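Local coordinates for protein beta sliding clamp (Caulobacter crescentus, PDB 5WCE) that probably forms a ring-shaped head-to-tail homodimer around DNA that tethers DNA polymerases and other proteins and makes synthesis processive, at residues 256-268 with 359-373. Sequence-based numbering, arbitrary orientation.
Sequences DYMRVIPRDNAKI and PTLVVDPVDPGVKYV
P262 and I261 lie against one face of the antiparallel strands 360-364 and 370-374, where L361, K371 and V373 point toward the loop that leads into strand 267-272. The P262 ring is the central apolar element. Its CG comes within 4.0 Å of L361 CB and also meets P359 CB, while its CD meets V373 CG2 at 4.1 Å. I261 straddles the next part of the surface with its two branches. With chi1 at -63°, CG1 lies beside the backbone N and CG2 anti to it, which parts the branches: CG1 packs on V373 CG2 at 3.9 Å, and CG2 reaches L361 CD1 and the CD methylene of K371, whose chain I261 crosses at about a right angle. Beyond the two strands I261 also touches L189 and L191 of strand 188-195, so it packs on three adjacent strands of the sheet.

The polar part is gathered at P359 O. N265 ND2 donates to it over 2.9 Å at an N-H...O angle of 161°; the donor lies in the plane of the P359 carbonyl, and the carbonyl oxygen in the plane of the N265 amide. A water that donates to both N265 OD1 and P359 O makes a second link, 2.9 Å from the carbonyl oxygen, which thus accepts two hydrogen bonds. ND2 has another acceptor in R352 O on the neighbouring strand 348-353; these two acceptors, with the water at OD1, would hold the amide in one rotation. In place of N265, a leucine would probably leave P359 O without its direct donor, R352 O without the amide N-H, and the bridging water less firmly held.

The chemistry thus divides the work: apolar contacts lay the loop across the sheet where central- and C-terminal-domain strands run side by side, while one asparagine amide ties it to two backbone carbonyls on the C-terminal-domain side.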
loop_
_atom_site.group_PDB
_atom_site.type_symbol
_atom_site.label_atom_id
_atom_site.label_comp_id
_atom_site.label_asym_id
_atom_site.label_seq_id
_atom_site.Cartn_x
_atom_site.Cartn_y
_atom_site.Cartn_z
ATOM N N ASP A 256 -2.425 7.676 -36.751
ATOM C CA ASP A 256 -3.718 8.052 -37.322
ATOM C C ASP A 256 -4.827 7.220 -36.628
ATOM O O ASP A 256 -5.387 6.301 -37.227
ATOM C CB ASP A 256 -3.706 7.860 -38.854
ATOM C CG ASP A 256 -4.968 8.400 -39.542
ATOM O OD1 ASP A 256 -5.875 8.951 -38.878
ATOM O OD2 ASP A 256 -5.078 8.218 -40.770
ATOM N N TYR A 257 -5.140 7.585 -35.377
ATOM C CA TYR A 257 -6.105 6.882 -34.565
ATOM C C TYR A 257 -7.506 6.918 -35.157
ATOM O O TYR A 257 -8.291 6.001 -34.876
ATOM C CB TYR A 257 -6.119 7.419 -33.103
ATOM C CG TYR A 257 -6.710 8.780 -33.014
ATOM C CD1 TYR A 257 -8.075 8.944 -32.961
ATOM C CD2 TYR A 257 -5.913 9.921 -33.038
ATOM C CE1 TYR A 257 -8.653 10.200 -32.914
ATOM C CE2 TYR A 257 -6.495 11.177 -32.988
ATOM C CZ TYR A 257 -7.866 11.309 -32.918
ATOM O OH TYR A 257 -8.447 12.543 -32.911
ATOM N N MET A 258 -7.839 7.942 -35.958
ATOM C CA MET A 258 -9.149 7.963 -36.631
ATOM C C MET A 258 -9.398 6.679 -37.466
ATOM O O MET A 258 -10.534 6.232 -37.565
ATOM C CB MET A 258 -9.351 9.251 -37.440
ATOM C CG MET A 258 -9.521 10.459 -36.505
ATOM S SD MET A 258 -9.400 12.075 -37.289
ATOM C CE MET A 258 -8.850 13.085 -35.930
ATOM N N ARG A 259 -8.325 6.056 -37.959
ATOM C CA ARG A 259 -8.401 4.811 -38.751
ATOM C C ARG A 259 -8.705 3.560 -37.929
ATOM O O ARG A 259 -9.174 2.543 -38.449
ATOM C CB ARG A 259 -7.084 4.601 -39.525
ATOM N N VAL A 260 -8.440 3.658 -36.637
ATOM C CA VAL A 260 -8.615 2.581 -35.684
ATOM C C VAL A 260 -10.012 2.630 -35.040
ATOM O O VAL A 260 -10.506 1.619 -34.558
ATOM C CB VAL A 260 -7.536 2.683 -34.572
ATOM C CG1 VAL A 260 -7.587 1.454 -33.671
ATOM C CG2 VAL A 260 -6.139 2.824 -35.194
ATOM N N ILE A 261 -10.619 3.815 -34.978
ATOM C CA ILE A 261 -11.878 3.996 -34.290
ATOM C C ILE A 261 -12.959 3.622 -35.275
ATOM O O ILE A 261 -13.180 4.327 -36.274
ATOM C CB ILE A 261 -12.110 5.424 -33.738
ATOM C CG1 ILE A 261 -11.039 5.740 -32.692
ATOM C CG2 ILE A 261 -13.520 5.524 -33.144
ATOM C CD1 ILE A 261 -11.195 7.073 -31.993
ATOM N N PRO A 262 -13.634 2.501 -35.009
ATOM C CA PRO A 262 -14.646 2.039 -35.968
ATOM C C PRO A 262 -15.857 2.971 -36.109
ATOM O O PRO A 262 -16.435 3.409 -35.110
ATOM C CB PRO A 262 -15.064 0.664 -35.429
ATOM C CG PRO A 262 -14.573 0.591 -34.025
ATOM C CD PRO A 262 -13.669 1.766 -33.736
ATOM N N ARG A 263 -16.252 3.255 -37.348
ATOM C CA ARG A 263 -17.404 4.137 -37.617
ATOM C C ARG A 263 -18.641 3.389 -38.001
ATOM O O ARG A 263 -19.741 3.905 -37.813
ATOM C CB ARG A 263 -17.077 5.087 -38.758
ATOM C CG ARG A 263 -15.957 6.056 -38.457
ATOM C CD ARG A 263 -15.612 6.865 -39.715
ATOM N NE ARG A 263 -14.714 7.953 -39.343
ATOM N N ASP A 264 -18.471 2.200 -38.550
ATOM C CA ASP A 264 -19.561 1.495 -39.206
ATOM C C ASP A 264 -19.972 0.221 -38.510
ATOM O O ASP A 264 -20.680 -0.563 -39.115
ATOM C CB ASP A 264 -19.116 1.176 -40.644
ATOM C CG ASP A 264 -18.714 2.421 -41.414
ATOM O OD1 ASP A 264 -19.374 3.464 -41.215
ATOM O OD2 ASP A 264 -17.733 2.357 -42.191
ATOM N N ASN A 265 -19.523 -0.027 -37.267
ATOM C CA ASN A 265 -19.845 -1.310 -36.620
ATOM C C ASN A 265 -21.359 -1.447 -36.397
ATOM O O ASN A 265 -21.940 -0.621 -35.740
ATOM C CB ASN A 265 -19.129 -1.478 -35.258
ATOM C CG ASN A 265 -17.661 -1.843 -35.390
ATOM O OD1 ASN A 265 -17.083 -1.772 -36.483
ATOM N ND2 ASN A 265 -17.020 -2.211 -34.247
ATOM N N ALA A 266 -21.980 -2.490 -36.934
ATOM C CA ALA A 266 -23.464 -2.564 -37.027
ATOM C C ALA A 266 -24.089 -3.504 -35.997
ATOM O O ALA A 266 -25.290 -3.421 -35.794
ATOM C CB ALA A 266 -23.872 -3.009 -38.442
ATOM N N LYS A 267 -23.324 -4.373 -35.342
ATOM C CA LYS A 267 -23.881 -5.265 -34.305
ATOM C C LYS A 267 -23.862 -4.486 -32.979
ATOM O O LYS A 267 -22.811 -4.373 -32.319
ATOM C CB LYS A 267 -23.098 -6.557 -34.172
ATOM C CG LYS A 267 -23.123 -7.416 -35.413
ATOM C CD LYS A 267 -22.270 -8.652 -35.221
ATOM C CE LYS A 267 -22.450 -9.656 -36.359
ATOM N NZ LYS A 267 -21.732 -9.119 -37.539
ATOM N N ILE A 268 -25.009 -3.910 -32.633
ATOM C CA ILE A 268 -25.082 -3.008 -31.506
ATOM C C ILE A 268 -25.759 -3.726 -30.381
ATOM O O ILE A 268 -26.794 -4.319 -30.580
ATOM C CB ILE A 268 -25.806 -1.711 -31.877
ATOM C CG1 ILE A 268 -25.034 -1.050 -33.048
ATOM C CG2 ILE A 268 -25.913 -0.803 -30.650
ATOM C CD1 ILE A 268 -25.619 0.214 -33.592
ATOM N N PRO A 359 -11.765 -4.204 -34.375
ATOM C CA PRO A 359 -11.935 -3.360 -33.188
ATOM C C PRO A 359 -13.400 -3.163 -32.800
ATOM O O PRO A 359 -14.254 -3.017 -33.678
ATOM C CB PRO A 359 -11.315 -2.008 -33.621
ATOM C CG PRO A 359 -10.370 -2.374 -34.714
ATOM C CD PRO A 359 -11.036 -3.510 -35.454
ATOM N N THR A 360 -13.651 -3.055 -31.487
ATOM C CA THR A 360 -14.940 -2.896 -30.935
ATOM C C THR A 360 -15.024 -1.512 -30.306
ATOM O O THR A 360 -14.136 -1.120 -29.624
ATOM C CB THR A 360 -15.183 -4.001 -29.875
ATOM O OG1 THR A 360 -15.188 -5.281 -30.526
ATOM C CG2 THR A 360 -16.468 -3.850 -29.195
ATOM N N LEU A 361 -16.134 -0.815 -30.529
ATOM C CA LEU A 361 -16.377 0.530 -29.981
ATOM C C LEU A 361 -17.250 0.367 -28.762
ATOM O O LEU A 361 -18.217 -0.426 -28.769
ATOM C CB LEU A 361 -17.126 1.397 -31.006
ATOM C CG LEU A 361 -17.353 2.848 -30.678
ATOM C CD1 LEU A 361 -15.998 3.512 -30.645
ATOM C CD2 LEU A 361 -18.207 3.574 -31.716
ATOM N N VAL A 362 -16.926 1.094 -27.704
ATOM C CA VAL A 362 -17.801 1.189 -26.545
ATOM C C VAL A 362 -18.140 2.656 -26.358
ATOM O O VAL A 362 -17.218 3.530 -26.342
ATOM C CB VAL A 362 -17.130 0.645 -25.279
ATOM C CG1 VAL A 362 -18.128 0.584 -24.136
ATOM C CG2 VAL A 362 -16.539 -0.738 -25.556
ATOM N N VAL A 363 -19.424 2.944 -26.270
ATOM C CA VAL A 363 -19.888 4.308 -26.077
ATOM C C VAL A 363 -20.692 4.404 -24.794
ATOM O O VAL A 363 -21.250 3.416 -24.312
ATOM C CB VAL A 363 -20.651 4.906 -27.264
ATOM C CG1 VAL A 363 -19.774 5.019 -28.527
ATOM C CG2 VAL A 363 -21.889 4.187 -27.569
ATOM N N ASP A 364 -20.719 5.609 -24.241
ATOM C CA ASP A 364 -21.342 5.884 -22.969
ATOM C C ASP A 364 -22.598 6.708 -23.265
ATOM O O ASP A 364 -22.487 7.894 -23.649
ATOM C CB ASP A 364 -20.426 6.697 -22.060
ATOM C CG ASP A 364 -21.018 6.905 -20.690
ATOM O OD1 ASP A 364 -22.281 6.817 -20.548
ATOM O OD2 ASP A 364 -20.243 7.191 -19.742
ATOM N N PRO A 365 -23.799 6.122 -23.055
ATOM C CA PRO A 365 -25.026 6.894 -23.377
ATOM C C PRO A 365 -25.222 8.213 -22.602
ATOM O O PRO A 365 -26.002 9.050 -23.065
ATOM C CB PRO A 365 -26.171 5.901 -23.082
ATOM C CG PRO A 365 -25.528 4.537 -23.171
ATOM C CD PRO A 365 -24.119 4.735 -22.663
ATOM N N VAL A 366 -24.567 8.411 -21.479
ATOM C CA VAL A 366 -24.700 9.663 -20.766
ATOM C C VAL A 366 -23.512 10.612 -20.980
ATOM O O VAL A 366 -23.486 11.658 -20.376
ATOM C CB VAL A 366 -24.946 9.465 -19.251
ATOM C CG1 VAL A 366 -26.166 8.572 -19.021
ATOM C CG2 VAL A 366 -23.742 8.948 -18.523
ATOM N N ASP A 367 -22.535 10.212 -21.812
ATOM C CA ASP A 367 -21.418 11.102 -22.191
ATOM C C ASP A 367 -21.058 10.817 -23.662
ATOM O O ASP A 367 -20.230 9.953 -23.939
ATOM C CB ASP A 367 -20.228 10.939 -21.238
ATOM C CG ASP A 367 -19.148 11.991 -21.428
ATOM O OD1 ASP A 367 -19.113 12.637 -22.480
ATOM O OD2 ASP A 367 -18.364 12.206 -20.474
ATOM N N PRO A 368 -21.637 11.591 -24.593
ATOM C CA PRO A 368 -21.245 11.493 -26.011
ATOM C C PRO A 368 -19.781 11.955 -26.295
ATOM O O PRO A 368 -19.312 11.790 -27.421
ATOM C CB PRO A 368 -22.211 12.461 -26.724
ATOM C CG PRO A 368 -22.577 13.457 -25.728
ATOM C CD PRO A 368 -22.585 12.723 -24.398
ATOM N N GLY A 369 -19.122 12.590 -25.320
ATOM C CA GLY A 369 -17.800 13.129 -25.514
ATOM C C GLY A 369 -16.671 12.139 -25.220
ATOM O O GLY A 369 -15.510 12.578 -25.114
ATOM N N VAL A 370 -16.975 10.842 -24.997
ATOM C CA VAL A 370 -15.951 9.815 -24.868
ATOM C C VAL A 370 -16.174 8.672 -25.877
ATOM O O VAL A 370 -17.315 8.483 -26.345
ATOM C CB VAL A 370 -15.849 9.263 -23.450
ATOM C CG1 VAL A 370 -15.608 10.394 -22.470
ATOM C CG2 VAL A 370 -17.134 8.527 -23.047
ATOM N N LYS A 371 -15.099 8.039 -26.287
ATOM C CA LYS A 371 -15.140 6.797 -27.071
ATOM C C LYS A 371 -14.081 5.866 -26.528
ATOM O O LYS A 371 -12.933 6.291 -26.263
ATOM C CB LYS A 371 -14.918 7.061 -28.580
ATOM C CG LYS A 371 -16.022 7.865 -29.227
ATOM C CD LYS A 371 -15.740 8.101 -30.718
ATOM C CE LYS A 371 -16.790 8.957 -31.445
ATOM N NZ LYS A 371 -16.533 10.415 -31.333
ATOM N N TYR A 372 -14.420 4.570 -26.408
ATOM C CA TYR A 372 -13.420 3.551 -26.089
ATOM C C TYR A 372 -13.374 2.472 -27.196
ATOM O O TYR A 372 -14.401 2.129 -27.808
ATOM C CB TYR A 372 -13.680 2.914 -24.752
ATOM C CG TYR A 372 -13.675 3.966 -23.684
ATOM C CD1 TYR A 372 -12.470 4.452 -23.178
ATOM C CD2 TYR A 372 -14.853 4.542 -23.256
ATOM C CE1 TYR A 372 -12.476 5.486 -22.239
ATOM C CE2 TYR A 372 -14.845 5.603 -22.353
ATOM C CZ TYR A 372 -13.620 6.039 -21.856
ATOM O OH TYR A 372 -13.572 7.085 -20.918
ATOM N N VAL A 373 -12.170 2.024 -27.467
ATOM C CA VAL A 373 -11.923 1.000 -28.457
ATOM C C VAL A 373 -11.184 -0.155 -27.729
ATOM O O VAL A 373 -10.155 0.061 -27.019
ATOM C CB VAL A 373 -11.112 1.467 -29.672
ATOM C CG1 VAL A 373 -11.050 0.374 -30.727
ATOM C CG2 VAL A 373 -11.728 2.709 -30.306
HETATM O O HOH W 1 -14.140 -2.372 -36.531
#